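Local coordinates for protein TetR family transcriptional regulator (Rhodococcus erythropolis, PDB 4ZA6) that probably acts as a TetR-family transcriptional repressor controlling the gene for the quorum-sensing signal-degrading enzyme QsdA, at residues Tyr77-Phe82 and Thr172-Ile177. Numbering follows the deposited sequence.
Sequences YILDVF and TALDLI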
ATOM      1  N   TYR A  77     -15.949  -0.364  10.773  1.00 30.14           N
ATOM      2  CA  TYR A  77     -15.764  -0.088   9.335  1.00 29.29           C
ATOM      3  C   TYR A  77     -14.283  -0.017   9.027  1.00 30.94           C
ATOM      4  O   TYR A  77     -13.854  -0.579   8.017  1.00 28.79           O
ATOM      5  CB  TYR A  77     -16.478   1.216   8.920  1.00 30.40           C
ATOM      6  CG  TYR A  77     -16.146   1.724   7.532  1.00 29.87           C
ATOM      7  CD1 TYR A  77     -16.819   1.244   6.413  1.00 31.78           C
ATOM      8  CD2 TYR A  77     -15.183   2.710   7.342  1.00 28.44           C
ATOM      9  CE1 TYR A  77     -16.526   1.720   5.136  1.00 32.72           C
ATOM     10  CE2 TYR A  77     -14.886   3.197   6.071  1.00 27.73           C
ATOM     11  CZ  TYR A  77     -15.552   2.690   4.970  1.00 35.54           C
ATOM     12  OH  TYR A  77     -15.265   3.164   3.714  1.00 34.50           O
ATOM     13  N   ILE A  78     -13.498   0.694   9.876  1.00 27.32           N
ATOM     14  CA  ILE A  78     -12.055   0.847   9.696  1.00 26.91           C
ATOM     15  C   ILE A  78     -11.404  -0.524   9.756  1.00 28.92           C
ATOM     16  O   ILE A  78     -10.575  -0.842   8.911  1.00 26.15           O
ATOM     17  CB  ILE A  78     -11.453   1.837  10.729  1.00 30.62           C
ATOM     18  CG1 ILE A  78     -12.026   3.269  10.526  1.00 30.94           C
ATOM     19  CG2 ILE A  78      -9.919   1.838  10.651  1.00 29.93           C
ATOM     20  CD1 ILE A  78     -12.079   4.129  11.809  1.00 35.60           C
ATOM     21  N   LEU A  79     -11.841  -1.368  10.719  1.00 26.80           N
ATOM     22  CA  LEU A  79     -11.339  -2.725  10.835  1.00 26.50           C
ATOM     23  C   LEU A  79     -11.654  -3.538   9.587  1.00 27.39           C
ATOM     24  O   LEU A  79     -10.783  -4.250   9.090  1.00 26.27           O
ATOM     25  CB  LEU A  79     -11.838  -3.422  12.108  1.00 25.94           C
ATOM     26  CG  LEU A  79     -11.109  -3.041  13.403  1.00 29.60           C
ATOM     27  CD1 LEU A  79     -11.853  -3.621  14.631  1.00 32.00           C
ATOM     28  CD2 LEU A  79      -9.699  -3.597  13.438  1.00 31.77           C
ATOM     29  N   ASP A  80     -12.854  -3.390   9.053  1.00 23.56           N
ATOM     30  CA  ASP A  80     -13.245  -4.095   7.837  1.00 23.15           C
ATOM     31  C   ASP A  80     -12.407  -3.674   6.620  1.00 27.94           C
ATOM     32  O   ASP A  80     -11.988  -4.534   5.846  1.00 28.91           O
ATOM     33  CB  ASP A  80     -14.736  -3.903   7.557  1.00 24.64           C
ATOM     34  CG  ASP A  80     -15.287  -4.857   6.520  1.00 33.55           C
ATOM     35  OD1 ASP A  80     -14.685  -5.938   6.318  1.00 34.93           O
ATOM     36  OD2 ASP A  80     -16.351  -4.573   5.982  1.00 39.77           O
ATOM     37  N   VAL A  81     -12.188  -2.364   6.433  1.00 24.16           N
ATOM     38  CA  VAL A  81     -11.383  -1.845   5.300  1.00 24.03           C
ATOM     39  C   VAL A  81      -9.974  -2.460   5.367  1.00 28.21           C
ATOM     40  O   VAL A  81      -9.511  -3.005   4.368  1.00 27.35           O
ATOM     41  CB  VAL A  81     -11.310  -0.293   5.301  1.00 26.64           C
ATOM     42  CG1 VAL A  81     -10.222   0.224   4.361  1.00 25.56           C
ATOM     43  CG2 VAL A  81     -12.666   0.325   4.954  1.00 26.18           C
ATOM     44  N   PHE A  82      -9.324  -2.410   6.553  1.00 24.60           N
ATOM     45  CA  PHE A  82      -7.955  -2.935   6.742  1.00 25.06           C
ATOM     46  C   PHE A  82      -7.834  -4.412   6.530  1.00 28.36           C
ATOM     47  O   PHE A  82      -6.851  -4.847   5.939  1.00 28.05           O
ATOM     48  CB  PHE A  82      -7.360  -2.522   8.101  1.00 27.55           C
ATOM     49  CG  PHE A  82      -6.653  -1.198   7.991  1.00 30.42           C
ATOM     50  CD1 PHE A  82      -5.300  -1.139   7.671  1.00 35.16           C
ATOM     51  CD2 PHE A  82      -7.351  -0.007   8.145  1.00 34.18           C
ATOM     52  CE1 PHE A  82      -4.655   0.085   7.517  1.00 36.64           C
ATOM     53  CE2 PHE A  82      -6.709   1.220   7.964  1.00 37.73           C
ATOM     54  CZ  PHE A  82      -5.365   1.254   7.659  1.00 35.45           C
ATOM     55  N   THR A 172      -3.130 -10.225  13.986  1.00 26.67           N
ATOM     56  CA  THR A 172      -2.306  -9.428  14.903  1.00 26.62           C
ATOM     57  C   THR A 172      -2.321  -7.973  14.460  1.00 26.70           C
ATOM     58  O   THR A 172      -2.416  -7.100  15.307  1.00 26.23           O
ATOM     59  CB  THR A 172      -0.882 -10.009  15.013  1.00 34.81           C
ATOM     60  OG1 THR A 172      -0.966 -11.334  15.535  1.00 35.81           O
ATOM     61  CG2 THR A 172       0.006  -9.196  15.916  1.00 36.04           C
ATOM     62  N   ALA A 173      -2.284  -7.706  13.156  1.00 25.06           N
ATOM     63  CA  ALA A 173      -2.316  -6.315  12.672  1.00 24.58           C
ATOM     64  C   ALA A 173      -3.673  -5.684  13.019  1.00 28.07           C
ATOM     65  O   ALA A 173      -3.709  -4.541  13.468  1.00 26.15           O
ATOM     66  CB  ALA A 173      -2.061  -6.256  11.168  1.00 25.15           C
ATOM     67  N   LEU A 174      -4.774  -6.458  12.894  1.00 24.41           N
ATOM     68  CA  LEU A 174      -6.113  -5.978  13.250  1.00 23.82           C
ATOM     69  C   LEU A 174      -6.246  -5.669  14.738  1.00 26.71           C
ATOM     70  O   LEU A 174      -6.945  -4.716  15.121  1.00 24.93           O
ATOM     71  CB  LEU A 174      -7.161  -7.003  12.805  1.00 24.68           C
ATOM     72  CG  LEU A 174      -7.397  -7.053  11.282  1.00 29.26           C
ATOM     73  CD1 LEU A 174      -8.363  -8.177  10.916  1.00 30.01           C
ATOM     74  CD2 LEU A 174      -7.904  -5.730  10.757  1.00 29.80           C
ATOM     75  N   ASP A 175      -5.597  -6.504  15.587  1.00 24.13           N
ATOM     76  CA  ASP A 175      -5.604  -6.329  17.042  1.00 24.42           C
ATOM     77  C   ASP A 175      -4.939  -5.001  17.392  1.00 27.42           C
ATOM     78  O   ASP A 175      -5.428  -4.283  18.269  1.00 25.76           O
ATOM     79  CB  ASP A 175      -4.865  -7.487  17.725  1.00 27.61           C
ATOM     80  CG  ASP A 175      -5.580  -8.822  17.723  1.00 35.92           C
ATOM     81  OD1 ASP A 175      -6.820  -8.825  17.699  1.00 37.20           O
ATOM     82  OD2 ASP A 175      -4.888  -9.867  17.819  1.00 36.88           O
ATOM     83  N   LEU A 176      -3.850  -4.662  16.676  1.00 26.70           N
ATOM     84  CA  LEU A 176      -3.103  -3.398  16.842  1.00 27.34           C
ATOM     85  C   LEU A 176      -3.925  -2.180  16.395  1.00 28.98           C
ATOM     86  O   LEU A 176      -3.891  -1.149  17.067  1.00 29.37           O
ATOM     87  CB  LEU A 176      -1.766  -3.457  16.105  1.00 27.44           C
ATOM     88  CG  LEU A 176      -0.677  -4.301  16.789  1.00 32.37           C
ATOM     89  CD1 LEU A 176       0.442  -4.619  15.812  1.00 32.48           C
ATOM     90  CD2 LEU A 176      -0.091  -3.583  18.028  1.00 32.38           C
ATOM     91  N   ILE A 177      -4.692  -2.313  15.291  1.00 23.04           N
ATOM     92  CA  ILE A 177      -5.601  -1.254  14.810  1.00 22.49           C
ATOM     93  C   ILE A 177      -6.673  -1.003  15.866  1.00 28.33           C
ATOM     94  O   ILE A 177      -6.899   0.155  16.232  1.00 27.90           O
ATOM     95  CB  ILE A 177      -6.214  -1.582  13.433  1.00 25.34           C
ATOM     96  CG1 ILE A 177      -5.132  -1.690  12.369  1.00 25.01           C
ATOM     97  CG2 ILE A 177      -7.285  -0.549  13.036  1.00 27.71           C
ATOM     98  CD1 ILE A 177      -5.564  -2.515  11.175  1.00 42.98           C
TER
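The CD2 methyl of L79, on helix 74-90, bears on both L174 and I177 of helix 170-181, a worked example of how two nearly antiparallel helices in a TetR-type C-terminal domain pack mainly through branched aliphatic side chains, with one phenylalanine beside them. The segment axes approach to 10.3 Å at an angle of 152°, and the CA atoms of L79 and L174 face each other across the gap. From L79 it is CD2 that does the touching: it lies 3.4 Å from the backbone O of L174 and 3.9 Å from I177 CG2. The exchange is reciprocal, for L174 CD2 comes to 3.6 Å from the backbone O of L79, while the two CD2 methyls stand 3.9 Å apart. Both leucines carry CG beside the backbone N and anti to the carbonyl carbon (chi1 -79° in L79, -73° in L174), a shared first torsion that, with the chain extended beyond it, brings each CD2 near the partner's carbonyl oxygen, the two side chains slanting across one another.

I177 divides its branches between neighbours. CG2, anti to its own backbone N, takes L79 and, more loosely, I78 CG2, whereas CD1 at the end of the other branch lies 3.6 Å from F82 CB and equally near F82 CG. This methyl lies obliquely to the ring, near its CB-CG end. L174 CD2 also touches F82 CB, at 4.2 Å, bringing both residues of helix 170-181 against the base of the phenylalanine. Beyond the pair, I78 and F82 pack on helix 115-133 and I177 on C154 of helix 143-158, joining the contact to the wider helical bundle.

Apart from two methyl-to-carbonyl approaches, the surfaces that meet are hydrocarbon, and cohesion probably rests on dispersion and the exclusion of water, with the shape of the methyl branches setting the fit.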